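Local coordinates for protein putative glycosylhydrolase (Parabacteroides distasonis, PDB 3S5Q) that is a putative glycosyl hydrolase with a concanavalin A-like fold, probably acting on a carbohydrate, at residues A[36-48]-A[195-209]. Sequence-based numbering, arbitrary orientation.
Sequences SVWTFKNGILTAT and LQGKHGESNIWFRNI. With EDO (1,2-ethanediol), chain I.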
loop_
_atom_site.group_PDB
_atom_site.type_symbol
_atom_site.label_atom_id
_atom_site.label_comp_id
_atom_site.label_asym_id
_atom_site.label_seq_id
_atom_site.Cartn_x
_atom_site.Cartn_y
_atom_site.Cartn_z
ATOM N N SER A 36 2.168 20.290 -6.748
ATOM C CA SER A 36 3.058 20.871 -5.738
ATOM C C SER A 36 3.463 19.814 -4.703
ATOM O O SER A 36 4.401 20.026 -3.916
ATOM C CB SER A 36 2.404 22.093 -5.057
ATOM O OG SER A 36 1.538 21.738 -3.986
ATOM N N VAL A 37 2.766 18.667 -4.701
ATOM C CA VAL A 37 3.012 17.618 -3.716
ATOM C C VAL A 37 3.777 16.451 -4.312
ATOM O O VAL A 37 4.756 15.970 -3.727
ATOM C CB VAL A 37 1.675 17.076 -3.079
ATOM C CG1 VAL A 37 1.983 15.914 -2.076
ATOM C CG2 VAL A 37 0.906 18.204 -2.381
ATOM N N TRP A 38 3.328 15.973 -5.459
ATOM C CA TRP A 38 3.928 14.795 -6.057
ATOM C C TRP A 38 4.803 15.150 -7.238
ATOM O O TRP A 38 4.390 15.924 -8.110
ATOM C CB TRP A 38 2.842 13.814 -6.503
ATOM C CG TRP A 38 2.148 13.226 -5.341
ATOM C CD1 TRP A 38 1.106 13.771 -4.661
ATOM C CD2 TRP A 38 2.450 11.985 -4.690
ATOM N NE1 TRP A 38 0.739 12.974 -3.627
ATOM C CE2 TRP A 38 1.517 11.840 -3.639
ATOM C CE3 TRP A 38 3.398 10.972 -4.910
ATOM C CZ2 TRP A 38 1.514 10.736 -2.784
ATOM C CZ3 TRP A 38 3.399 9.854 -4.059
ATOM C CH2 TRP A 38 2.449 9.756 -3.002
ATOM N N THR A 39 6.006 14.585 -7.263
ATOM C CA THR A 39 6.861 14.646 -8.446
ATOM C C THR A 39 7.292 13.240 -8.845
ATOM O O THR A 39 7.394 12.364 -8.004
ATOM C CB THR A 39 8.111 15.479 -8.193
ATOM O OG1 THR A 39 8.780 14.957 -7.038
ATOM C CG2 THR A 39 7.746 16.996 -7.975
ATOM N N PHE A 40 7.575 13.058 -10.134
ATOM C CA PHE A 40 8.035 11.786 -10.695
ATOM C C PHE A 40 9.292 12.165 -11.446
ATOM O O PHE A 40 9.216 12.693 -12.546
ATOM C CB PHE A 40 6.965 11.219 -11.638
ATOM C CG PHE A 40 7.135 9.757 -12.009
ATOM C CD1 PHE A 40 7.931 8.887 -11.267
ATOM C CD2 PHE A 40 6.413 9.245 -13.081
ATOM C CE1 PHE A 40 8.040 7.548 -11.617
ATOM C CE2 PHE A 40 6.500 7.904 -13.441
ATOM C CZ PHE A 40 7.317 7.052 -12.708
ATOM N N LYS A 41 10.440 11.971 -10.830
ATOM C CA LYS A 41 11.667 12.472 -11.395
ATOM C C LYS A 41 12.693 11.347 -11.278
ATOM O O LYS A 41 12.788 10.712 -10.226
ATOM C CB LYS A 41 12.064 13.755 -10.642
ATOM C CG LYS A 41 13.385 14.374 -11.046
ATOM C CD LYS A 41 13.744 15.570 -10.132
ATOM C CE LYS A 41 15.238 15.881 -10.189
ATOM N NZ LYS A 41 15.651 16.913 -9.188
ATOM N N ASN A 42 13.396 11.060 -12.378
ATOM C CA ASN A 42 14.494 10.062 -12.417
ATOM C C ASN A 42 14.010 8.688 -12.017
ATOM O O ASN A 42 14.710 7.960 -11.283
ATOM C CB ASN A 42 15.664 10.478 -11.511
ATOM C CG ASN A 42 16.373 11.740 -12.001
ATOM O OD1 ASN A 42 16.621 11.904 -13.208
ATOM N ND2 ASN A 42 16.695 12.646 -11.069
ATOM N N GLY A 43 12.793 8.385 -12.470
ATOM C CA GLY A 43 12.086 7.162 -12.160
ATOM C C GLY A 43 11.394 6.998 -10.800
ATOM O O GLY A 43 10.786 5.954 -10.560
ATOM N N ILE A 44 11.496 8.010 -9.937
ATOM C CA ILE A 44 11.118 7.914 -8.524
ATOM C C ILE A 44 9.928 8.842 -8.201
ATOM O O ILE A 44 9.959 10.037 -8.477
ATOM C CB ILE A 44 12.278 8.335 -7.576
ATOM C CG1 ILE A 44 13.587 7.557 -7.884
ATOM C CG2 ILE A 44 11.862 8.189 -6.093
ATOM C CD1 ILE A 44 13.406 6.003 -7.991
ATOM N N LEU A 45 8.909 8.283 -7.587
ATOM C CA LEU A 45 7.707 9.051 -7.246
ATOM C C LEU A 45 7.756 9.421 -5.753
ATOM O O LEU A 45 7.982 8.571 -4.904
ATOM C CB LEU A 45 6.494 8.200 -7.562
ATOM C CG LEU A 45 5.087 8.797 -7.492
ATOM C CD1 LEU A 45 4.927 9.997 -8.447
ATOM C CD2 LEU A 45 4.108 7.673 -7.823
ATOM N N THR A 46 7.580 10.692 -5.436
ATOM C CA THR A 46 7.651 11.130 -4.062
ATOM C C THR A 46 6.721 12.316 -3.805
ATOM O O THR A 46 6.367 13.054 -4.727
ATOM C CB THR A 46 9.119 11.455 -3.650
ATOM O OG1 THR A 46 9.165 11.732 -2.255
ATOM C CG2 THR A 46 9.631 12.612 -4.394
ATOM N N ALA A 47 6.323 12.442 -2.539
ATOM C CA ALA A 47 5.344 13.414 -2.066
ATOM C C ALA A 47 6.007 14.281 -0.972
ATOM O O ALA A 47 6.799 13.774 -0.182
ATOM C CB ALA A 47 4.098 12.671 -1.522
ATOM N N THR A 48 5.718 15.573 -0.933
ATOM C CA THR A 48 6.271 16.424 0.151
ATOM C C THR A 48 5.200 16.931 1.171
ATOM O O THR A 48 5.485 17.731 2.058
ATOM C CB THR A 48 7.120 17.556 -0.438
ATOM O OG1 THR A 48 6.381 18.210 -1.480
ATOM C CG2 THR A 48 8.498 16.995 -0.983
ATOM N N LEU A 195 -1.805 6.251 -3.691
ATOM C CA LEU A 195 -0.729 6.282 -2.730
ATOM C C LEU A 195 -0.932 7.458 -1.759
ATOM O O LEU A 195 -1.084 8.619 -2.172
ATOM C CB LEU A 195 0.598 6.441 -3.445
ATOM C CG LEU A 195 0.839 5.495 -4.590
ATOM C CD1 LEU A 195 2.171 5.868 -5.207
ATOM C CD2 LEU A 195 0.771 3.990 -4.112
ATOM N N GLN A 196 -0.954 7.149 -0.464
ATOM C CA GLN A 196 -1.036 8.181 0.542
ATOM C C GLN A 196 0.250 9.006 0.415
ATOM O O GLN A 196 1.268 8.487 0.010
ATOM C CB GLN A 196 -1.183 7.585 1.949
ATOM C CG GLN A 196 -1.589 8.640 3.014
ATOM C CD GLN A 196 -1.726 8.096 4.460
ATOM O OE1 GLN A 196 -1.590 6.884 4.732
ATOM N NE2 GLN A 196 -2.015 9.010 5.387
ATOM N N GLY A 197 0.182 10.284 0.724
ATOM C CA GLY A 197 1.394 11.100 0.791
ATOM C C GLY A 197 2.143 10.897 2.107
ATOM O O GLY A 197 2.013 9.883 2.803
ATOM N N LYS A 198 2.933 11.900 2.420
ATOM C CA LYS A 198 3.780 11.980 3.595
ATOM C C LYS A 198 2.912 12.300 4.848
ATOM O O LYS A 198 2.648 13.472 5.151
ATOM C CB LYS A 198 4.765 13.115 3.266
ATOM C CG LYS A 198 5.991 13.329 4.101
ATOM C CD LYS A 198 6.567 14.719 3.721
ATOM C CE LYS A 198 7.784 15.142 4.555
ATOM N NZ LYS A 198 8.504 16.321 3.966
ATOM N N HIS A 199 2.463 11.268 5.563
ATOM C CA HIS A 199 1.615 11.444 6.773
ATOM C C HIS A 199 2.472 11.712 8.032
ATOM O O HIS A 199 1.949 12.096 9.086
ATOM C CB HIS A 199 0.717 10.206 6.962
ATOM C CG HIS A 199 -0.390 10.369 7.967
ATOM N ND1 HIS A 199 -1.461 11.222 7.778
ATOM C CD2 HIS A 199 -0.634 9.715 9.129
ATOM C CE1 HIS A 199 -2.290 11.116 8.801
ATOM N NE2 HIS A 199 -1.819 10.199 9.629
ATOM N N GLY A 200 3.784 11.495 7.912
ATOM C CA GLY A 200 4.742 11.864 8.958
ATOM C C GLY A 200 5.485 13.117 8.548
ATOM O O GLY A 200 5.067 13.815 7.626
ATOM N N GLU A 201 6.562 13.427 9.265
ATOM C CA GLU A 201 7.489 14.481 8.842
ATOM C C GLU A 201 8.641 13.882 8.043
ATOM O O GLU A 201 9.511 14.595 7.584
ATOM C CB GLU A 201 8.022 15.293 10.038
ATOM C CG GLU A 201 7.113 16.494 10.453
ATOM C CD GLU A 201 7.857 17.543 11.282
ATOM O OE1 GLU A 201 9.116 17.508 11.328
ATOM O OE2 GLU A 201 7.186 18.416 11.885
ATOM N N SER A 202 8.634 12.564 7.858
ATOM C CA SER A 202 9.643 11.921 7.020
ATOM C C SER A 202 9.074 11.423 5.689
ATOM O O SER A 202 7.858 11.122 5.520
ATOM C CB SER A 202 10.313 10.777 7.767
ATOM O OG SER A 202 9.315 10.011 8.409
ATOM N N ASN A 203 10.004 11.318 4.754
ATOM C CA ASN A 203 9.675 11.128 3.362
ATOM C C ASN A 203 9.407 9.688 2.961
ATOM O O ASN A 203 9.937 8.760 3.556
ATOM C CB ASN A 203 10.784 11.707 2.510
ATOM C CG ASN A 203 10.793 13.204 2.550
ATOM O OD1 ASN A 203 9.747 13.871 2.436
ATOM N ND2 ASN A 203 11.966 13.753 2.753
ATOM N N ILE A 204 8.580 9.543 1.932
ATOM C CA ILE A 204 8.288 8.254 1.313
ATOM C C ILE A 204 8.697 8.345 -0.160
ATOM O O ILE A 204 8.419 9.350 -0.790
ATOM C CB ILE A 204 6.744 7.866 1.453
ATOM C CG1 ILE A 204 6.472 6.492 0.881
ATOM C CG2 ILE A 204 5.780 8.891 0.775
ATOM C CD1 ILE A 204 7.158 5.366 1.569
ATOM N N TRP A 205 9.338 7.302 -0.699
ATOM C CA TRP A 205 9.660 7.239 -2.143
ATOM C C TRP A 205 9.076 5.960 -2.717
ATOM O O TRP A 205 9.150 4.911 -2.069
ATOM C CB TRP A 205 11.180 7.273 -2.397
ATOM C CG TRP A 205 11.861 8.487 -1.874
ATOM C CD1 TRP A 205 12.104 9.643 -2.559
ATOM C CD2 TRP A 205 12.403 8.675 -0.558
ATOM N NE1 TRP A 205 12.732 10.547 -1.748
ATOM C CE2 TRP A 205 12.942 9.980 -0.515
ATOM C CE3 TRP A 205 12.480 7.875 0.590
ATOM C CZ2 TRP A 205 13.577 10.504 0.636
ATOM C CZ3 TRP A 205 13.132 8.405 1.751
ATOM C CH2 TRP A 205 13.659 9.703 1.748
ATOM N N PHE A 206 8.517 6.046 -3.922
ATOM C CA PHE A 206 7.996 4.864 -4.646
ATOM C C PHE A 206 8.706 4.722 -5.991
ATOM O O PHE A 206 9.168 5.721 -6.560
ATOM C CB PHE A 206 6.506 5.019 -4.940
ATOM C CG PHE A 206 5.644 5.067 -3.728
ATOM C CD1 PHE A 206 5.331 6.291 -3.109
ATOM C CD2 PHE A 206 5.097 3.898 -3.206
ATOM C CE1 PHE A 206 4.471 6.330 -1.970
ATOM C CE2 PHE A 206 4.241 3.936 -2.081
ATOM C CZ PHE A 206 3.926 5.132 -1.475
ATOM N N ARG A 207 8.801 3.482 -6.479
ATOM C CA ARG A 207 9.216 3.237 -7.850
ATOM C C ARG A 207 8.676 1.914 -8.387
ATOM O O ARG A 207 8.174 1.042 -7.632
ATOM C CB ARG A 207 10.737 3.280 -8.007
ATOM C CG ARG A 207 11.456 2.006 -7.537
ATOM C CD ARG A 207 12.989 2.181 -7.506
ATOM N NE ARG A 207 13.616 0.906 -7.149
ATOM C CZ ARG A 207 14.902 0.615 -7.262
ATOM N NH1 ARG A 207 15.776 1.495 -7.743
ATOM N NH2 ARG A 207 15.315 -0.575 -6.876
ATOM N N ASN A 208 8.795 1.783 -9.710
ATOM C CA ASN A 208 8.371 0.573 -10.414
ATOM C C ASN A 208 6.981 0.052 -10.007
ATOM O O ASN A 208 6.799 -1.145 -9.741
ATOM C CB ASN A 208 9.405 -0.560 -10.279
ATOM C CG ASN A 208 9.307 -1.548 -11.455
ATOM O OD1 ASN A 208 8.760 -1.206 -12.505
ATOM N ND2 ASN A 208 9.851 -2.741 -11.290
ATOM N N ILE A 209 6.018 0.961 -9.964
ATOM C CA ILE A 209 4.631 0.628 -9.611
ATOM C C ILE A 209 3.934 0.099 -10.854
ATOM O O ILE A 209 3.733 0.839 -11.811
ATOM C CB ILE A 209 3.801 1.844 -9.083
ATOM C CG1 ILE A 209 4.507 2.573 -7.921
ATOM C CG2 ILE A 209 2.389 1.372 -8.641
ATOM C CD1 ILE A 209 4.016 4.007 -7.678
HETATM C C1 EDO I . 6.113 3.670 -12.051
HETATM O O1 EDO I . 6.406 3.937 -10.672
HETATM C C2 EDO I . 4.853 4.431 -12.440
HETATM O O2 EDO I . 3.703 3.561 -12.447
HETATM O O HOH W 1 9.063 4.087 -11.401
#
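Leu-45 and Phe-206 form an antiparallel hydrogen-bonded pair that joins the 38-47 beta hairpin to strand 204-209 within one sheet of the concanavalin A-like beta sandwich. Leu-45 N donates to Phe-206 O and Phe-206 N to Leu-45 O, each at 2.8 Å and nearly straight at 167°. Their side chains turn into the sandwich interior, where the methyl CD2 of Leu-45 lies 3.7 Å from Leu-195 CD1 and also touches Ile-209 CD1. Leu-195, at the end of a strand in the facing sheet, sets CD1 over the centre of the Phe-206 ring and brings the two sheets together here. Beside it the Trp-38 indole presents its CH2 corner to Phe-206 CE1, 4.1 Å away, and carries Ala-47 CB over the middle of one face. The indole NE1 is hydrogen-bonded to Gln-51 O, which helps fix the ring's rotation. On the opposite face of the sheet, Ile-44 CG2 meets the Trp-205 ring edge near its plane, 3.8 Å from CD1, while Arg-207 sends its extended chain away to a salt bridge with Glu-67. Thr-46 adds a side-chain bond: with OG1 anti to its own amide nitrogen (chi1 -173°), OG1 donates to Ile-204 O at 2.9 Å, lying 25° out of that carbonyl's plane.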